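Local coordinates for protein exonuclease VapC9 (Pyrobaculum aerophilum, PDB 1V8P) that acts as an exonuclease and is probably the magnesium-dependent ribonuclease toxin of a type II toxin-antitoxin system, at residues C[120-134]-C[138-151]. The protein carries 1 engineered substitution. Numbering follows the deposited sequence.
Sequences YAYVAESSGLVLVTQ and LLAKTKGAIDVETL
Thr133 OG1 is gripped by two hydrogen bonds, to Asp33 OD2 and Asp135 N, while Leu138 CD1 packs beside it. Asp33 and Asp135 are predicted magnesium ligands. The bond to Asp33 OD2 is consistent with Thr133 orienting that carboxylate from the second shell, while the other holds the Asp135 backbone. Its chi1 of 171° sets OG1 opposite the backbone N and leaves CG2 to pack on Leu139, 3.8 Å from Leu139 CG. Those two side chains run past each other in opposite directions.

A single parallel beta bridge pairs Val132 with Ile146. Ile146 N donates to Leu131 O at 2.9 Å, and Thr133 N donates to Ile146 O at 3.0 Å. Ile146 thus adds a short extra strand-like pairing to the edge strand. Val132 CG1 and CG2 both lie against Leu151 CD2, the nearer being CG1 at 3.7 Å. Val130 CG1 meets Ile146 CG1, the two side chains crossing at about a right angle. Farther along, the Gln134 chain bends at chi2 (65°) and brings OE1 to Val148 N, which gives it a weak bond of 3.3 Å. Asp147 is the N-cap of helix 148-156, and its OD1 takes both Thr150 N and Thr150 OG1.

At the other end Lys143 N donates to Glu125 OE2 at 3.0 Å, from above the carboxylate plane. Glu125 OE1 makes a salt bridge with Arg111, which would help hold the carboxylate in place. Thr142 CG2 sits 3.5 Å from Leu131 CD1, and Ala121 CB touches Thr142 OG1.

The contact lies at one edge of the parallel sheet of the PIN domain. Strand 130-132 pairs with strand 30-32 on one side and Ile146 on the other. Leu131 packs on the side of helices 115-127 and 136-141, and Val132 on that of helix 148-156.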
loop_
_atom_site.group_PDB
_atom_site.type_symbol
_atom_site.label_atom_id
_atom_site.label_comp_id
_atom_site.label_asym_id
_atom_site.label_seq_id
_atom_site.Cartn_x
_atom_site.Cartn_y
_atom_site.Cartn_z
ATOM N N TYR C 120 15.186 5.087 5.957
ATOM C CA TYR C 120 16.426 5.079 5.195
ATOM C C TYR C 120 17.163 6.427 5.198
ATOM O O TYR C 120 18.376 6.473 5.403
ATOM C CB TYR C 120 16.145 4.640 3.763
ATOM C CG TYR C 120 15.769 3.185 3.697
ATOM C CD1 TYR C 120 14.427 2.783 3.686
ATOM C CD2 TYR C 120 16.764 2.198 3.684
ATOM C CE1 TYR C 120 14.086 1.443 3.660
ATOM C CE2 TYR C 120 16.436 0.856 3.657
ATOM C CZ TYR C 120 15.094 0.476 3.643
ATOM O OH TYR C 120 14.764 -0.860 3.589
ATOM N N ALA C 121 16.427 7.512 4.979
ATOM C CA ALA C 121 17.002 8.845 4.965
ATOM C C ALA C 121 17.639 9.154 6.322
ATOM O O ALA C 121 18.776 9.626 6.396
ATOM C CB ALA C 121 15.908 9.883 4.639
ATOM N N TYR C 122 16.902 8.871 7.392
ATOM C CA TYR C 122 17.399 9.130 8.734
ATOM C C TYR C 122 18.668 8.357 9.098
ATOM O O TYR C 122 19.607 8.932 9.636
ATOM C CB TYR C 122 16.317 8.827 9.765
ATOM C CG TYR C 122 16.778 9.060 11.182
ATOM C CD1 TYR C 122 16.748 10.343 11.755
ATOM C CD2 TYR C 122 17.325 8.019 11.926
ATOM C CE1 TYR C 122 17.263 10.568 13.039
ATOM C CE2 TYR C 122 17.842 8.233 13.199
ATOM C CZ TYR C 122 17.812 9.500 13.751
ATOM O OH TYR C 122 18.346 9.669 15.013
ATOM N N VAL C 123 18.700 7.065 8.808
ATOM C CA VAL C 123 19.854 6.241 9.145
ATOM C C VAL C 123 21.076 6.617 8.352
ATOM O O VAL C 123 22.182 6.665 8.894
ATOM C CB VAL C 123 19.575 4.747 8.915
ATOM C CG1 VAL C 123 20.848 3.918 9.156
ATOM C CG2 VAL C 123 18.473 4.308 9.831
ATOM N N ALA C 124 20.886 6.878 7.067
ATOM C CA ALA C 124 22.015 7.247 6.223
ATOM C C ALA C 124 22.631 8.565 6.711
ATOM O O ALA C 124 23.833 8.638 6.985
ATOM C CB ALA C 124 21.567 7.371 4.779
ATOM N N GLU C 125 21.798 9.594 6.836
ATOM C CA GLU C 125 22.259 10.899 7.285
ATOM C C GLU C 125 22.759 10.929 8.734
ATOM O O GLU C 125 23.715 11.647 9.041
ATOM C CB GLU C 125 21.159 11.951 7.070
ATOM C CG GLU C 125 21.120 12.499 5.638
ATOM C CD GLU C 125 19.951 13.454 5.369
ATOM O OE1 GLU C 125 19.581 14.240 6.276
ATOM O OE2 GLU C 125 19.410 13.431 4.238
ATOM N N SER C 126 22.138 10.140 9.610
ATOM C CA SER C 126 22.535 10.094 11.016
ATOM C C SER C 126 23.860 9.416 11.219
ATOM O O SER C 126 24.571 9.717 12.171
ATOM C CB SER C 126 21.504 9.345 11.850
ATOM O OG SER C 126 20.417 10.179 12.158
ATOM N N SER C 127 24.183 8.495 10.329
ATOM C CA SER C 127 25.413 7.735 10.441
ATOM C C SER C 127 26.479 8.178 9.467
ATOM O O SER C 127 27.578 7.634 9.460
ATOM C CB SER C 127 25.120 6.257 10.210
ATOM O OG SER C 127 24.158 5.782 11.133
ATOM N N GLY C 128 26.169 9.168 8.643
ATOM C CA GLY C 128 27.158 9.601 7.676
ATOM C C GLY C 128 27.428 8.453 6.720
ATOM O O GLY C 128 28.567 8.090 6.464
ATOM N N LEU C 129 26.359 7.859 6.208
ATOM C CA LEU C 129 26.480 6.763 5.262
ATOM C C LEU C 129 25.874 7.262 3.966
ATOM O O LEU C 129 25.094 8.205 3.978
ATOM C CB LEU C 129 25.699 5.549 5.768
ATOM C CG LEU C 129 26.197 4.881 7.056
ATOM C CD1 LEU C 129 25.064 4.062 7.666
ATOM C CD2 LEU C 129 27.420 4.000 6.758
ATOM N N VAL C 130 26.233 6.646 2.848
ATOM C CA VAL C 130 25.667 7.062 1.567
ATOM C C VAL C 130 24.477 6.175 1.277
ATOM O O VAL C 130 24.622 4.963 1.178
ATOM C CB VAL C 130 26.663 6.904 0.403
ATOM C CG1 VAL C 130 25.947 7.135 -0.915
ATOM C CG2 VAL C 130 27.827 7.890 0.558
ATOM N N LEU C 131 23.299 6.774 1.133
ATOM C CA LEU C 131 22.110 5.992 0.851
ATOM C C LEU C 131 22.093 5.582 -0.625
ATOM O O LEU C 131 22.207 6.424 -1.514
ATOM C CB LEU C 131 20.841 6.806 1.150
ATOM C CG LEU C 131 19.504 6.085 1.418
ATOM C CD1 LEU C 131 18.345 6.992 1.030
ATOM C CD2 LEU C 131 19.406 4.804 0.646
ATOM N N VAL C 132 21.967 4.288 -0.886
ATOM C CA VAL C 132 21.851 3.828 -2.263
ATOM C C VAL C 132 20.363 3.440 -2.419
ATOM O O VAL C 132 19.832 2.603 -1.684
ATOM C CB VAL C 132 22.771 2.622 -2.553
ATOM C CG1 VAL C 132 22.774 2.329 -4.059
ATOM C CG2 VAL C 132 24.202 2.933 -2.075
ATOM N N THR C 133 19.687 4.090 -3.355
ATOM C CA THR C 133 18.272 3.859 -3.592
ATOM C C THR C 133 17.985 4.036 -5.072
ATOM O O THR C 133 18.734 4.684 -5.792
ATOM C CB THR C 133 17.401 4.870 -2.778
ATOM O OG1 THR C 133 16.028 4.780 -3.179
ATOM C CG2 THR C 133 17.888 6.291 -2.999
ATOM N N GLN C 134 16.888 3.456 -5.524
ATOM C CA GLN C 134 16.531 3.559 -6.916
ATOM C C GLN C 134 15.362 4.533 -7.048
ATOM O O GLN C 134 14.985 4.901 -8.162
ATOM C CB GLN C 134 16.165 2.169 -7.445
ATOM C CG GLN C 134 16.480 1.941 -8.905
ATOM C CD GLN C 134 17.961 1.972 -9.191
ATOM O OE1 GLN C 134 18.770 1.998 -8.285
ATOM N NE2 GLN C 134 18.318 1.963 -10.457
ATOM N N LEU C 138 13.496 9.698 -3.025
ATOM C CA LEU C 138 14.479 9.553 -1.945
ATOM C C LEU C 138 15.818 10.199 -2.312
ATOM O O LEU C 138 16.435 10.885 -1.499
ATOM C CB LEU C 138 14.721 8.076 -1.609
ATOM C CG LEU C 138 14.124 7.453 -0.342
ATOM C CD1 LEU C 138 14.782 6.086 -0.153
ATOM C CD2 LEU C 138 14.357 8.325 0.899
ATOM N N LEU C 139 16.270 9.962 -3.538
ATOM C CA LEU C 139 17.520 10.548 -3.991
ATOM C C LEU C 139 17.450 12.059 -3.787
ATOM O O LEU C 139 18.424 12.696 -3.402
ATOM C CB LEU C 139 17.736 10.245 -5.470
ATOM C CG LEU C 139 18.139 8.819 -5.846
ATOM C CD1 LEU C 139 17.707 8.506 -7.280
ATOM C CD2 LEU C 139 19.640 8.666 -5.692
ATOM N N ALA C 140 16.280 12.626 -4.031
ATOM C CA ALA C 140 16.106 14.060 -3.904
ATOM C C ALA C 140 16.168 14.577 -2.470
ATOM O O ALA C 140 16.794 15.596 -2.199
ATOM C CB ALA C 140 14.771 14.478 -4.541
ATOM N N LYS C 141 15.522 13.870 -1.554
ATOM C CA LYS C 141 15.457 14.324 -0.184
ATOM C C LYS C 141 16.469 13.738 0.798
ATOM O O LYS C 141 16.390 13.987 2.000
ATOM C CB LYS C 141 14.029 14.113 0.304
ATOM C CG LYS C 141 13.004 14.767 -0.631
ATOM C CD LYS C 141 11.565 14.485 -0.225
ATOM C CE LYS C 141 10.586 15.245 -1.101
ATOM N NZ LYS C 141 9.170 14.943 -0.724
ATOM N N THR C 142 17.423 12.975 0.284
ATOM C CA THR C 142 18.441 12.373 1.118
ATOM C C THR C 142 19.825 12.822 0.652
ATOM O O THR C 142 20.317 12.400 -0.391
ATOM C CB THR C 142 18.374 10.827 1.077
ATOM O OG1 THR C 142 17.048 10.403 1.396
ATOM C CG2 THR C 142 19.343 10.220 2.093
ATOM N N LYS C 143 20.450 13.667 1.463
ATOM C CA LYS C 143 21.764 14.209 1.166
ATOM C C LYS C 143 22.831 13.161 0.953
ATOM O O LYS C 143 23.085 12.340 1.827
ATOM C CB LYS C 143 22.174 15.160 2.288
ATOM C CG LYS C 143 21.071 16.142 2.610
ATOM C CD LYS C 143 21.471 17.131 3.663
ATOM C CE LYS C 143 20.216 17.706 4.330
ATOM N NZ LYS C 143 19.169 18.048 3.310
ATOM N N GLY C 144 23.459 13.203 -0.215
ATOM C CA GLY C 144 24.507 12.256 -0.531
ATOM C C GLY C 144 24.032 10.956 -1.152
ATOM O O GLY C 144 24.861 10.094 -1.466
ATOM N N ALA C 145 22.720 10.811 -1.353
ATOM C CA ALA C 145 22.171 9.581 -1.923
ATOM C C ALA C 145 22.471 9.380 -3.398
ATOM O O ALA C 145 22.430 10.309 -4.199
ATOM C CB ALA C 145 20.668 9.521 -1.693
ATOM N N ILE C 146 22.768 8.140 -3.745
ATOM C CA ILE C 146 23.094 7.776 -5.110
ATOM C C ILE C 146 22.239 6.604 -5.546
ATOM O O ILE C 146 21.578 5.975 -4.728
ATOM C CB ILE C 146 24.559 7.351 -5.220
ATOM C CG1 ILE C 146 24.810 6.150 -4.316
ATOM C CG2 ILE C 146 25.471 8.506 -4.839
ATOM C CD1 ILE C 146 26.204 5.569 -4.428
ATOM N N ASP C 147 22.234 6.321 -6.841
ATOM C CA ASP C 147 21.483 5.186 -7.335
ATOM C C ASP C 147 22.480 4.047 -7.544
ATOM O O ASP C 147 23.691 4.250 -7.407
ATOM C CB ASP C 147 20.775 5.521 -8.642
ATOM C CG ASP C 147 21.708 6.048 -9.689
ATOM O OD1 ASP C 147 22.931 5.776 -9.626
ATOM O OD2 ASP C 147 21.197 6.732 -10.592
ATOM N N VAL C 148 21.970 2.868 -7.885
ATOM C CA VAL C 148 22.812 1.690 -8.062
ATOM C C VAL C 148 23.940 1.842 -9.067
ATOM O O VAL C 148 25.049 1.361 -8.833
ATOM C CB VAL C 148 21.957 0.455 -8.415
ATOM C CG1 VAL C 148 22.842 -0.705 -8.842
ATOM C CG2 VAL C 148 21.133 0.056 -7.202
ATOM N N GLU C 149 23.665 2.518 -10.177
ATOM C CA GLU C 149 24.675 2.731 -11.212
ATOM C C GLU C 149 25.855 3.534 -10.659
ATOM O O GLU C 149 27.025 3.216 -10.900
ATOM C CB GLU C 149 24.065 3.482 -12.394
ATOM C CG GLU C 149 24.963 3.543 -13.618
ATOM C CD GLU C 149 24.404 4.441 -14.717
ATOM O OE1 GLU C 149 24.691 4.185 -15.908
ATOM O OE2 GLU C 149 23.686 5.415 -14.390
ATOM N N THR C 150 25.529 4.586 -9.920
ATOM C CA THR C 150 26.539 5.438 -9.321
ATOM C C THR C 150 27.336 4.624 -8.314
ATOM O O THR C 150 28.551 4.787 -8.184
ATOM C CB THR C 150 25.879 6.623 -8.608
ATOM O OG1 THR C 150 25.143 7.407 -9.558
ATOM C CG2 THR C 150 26.923 7.477 -7.937
ATOM N N LEU C 151 26.649 3.743 -7.594
ATOM C CA LEU C 151 27.329 2.911 -6.618
ATOM C C LEU C 151 28.310 1.988 -7.327
ATOM O O LEU C 151 29.457 1.862 -6.911
ATOM C CB LEU C 151 26.329 2.074 -5.809
ATOM C CG LEU C 151 26.930 0.989 -4.899
ATOM C CD1 LEU C 151 27.901 1.620 -3.903
ATOM C CD2 LEU C 151 25.822 0.250 -4.169
#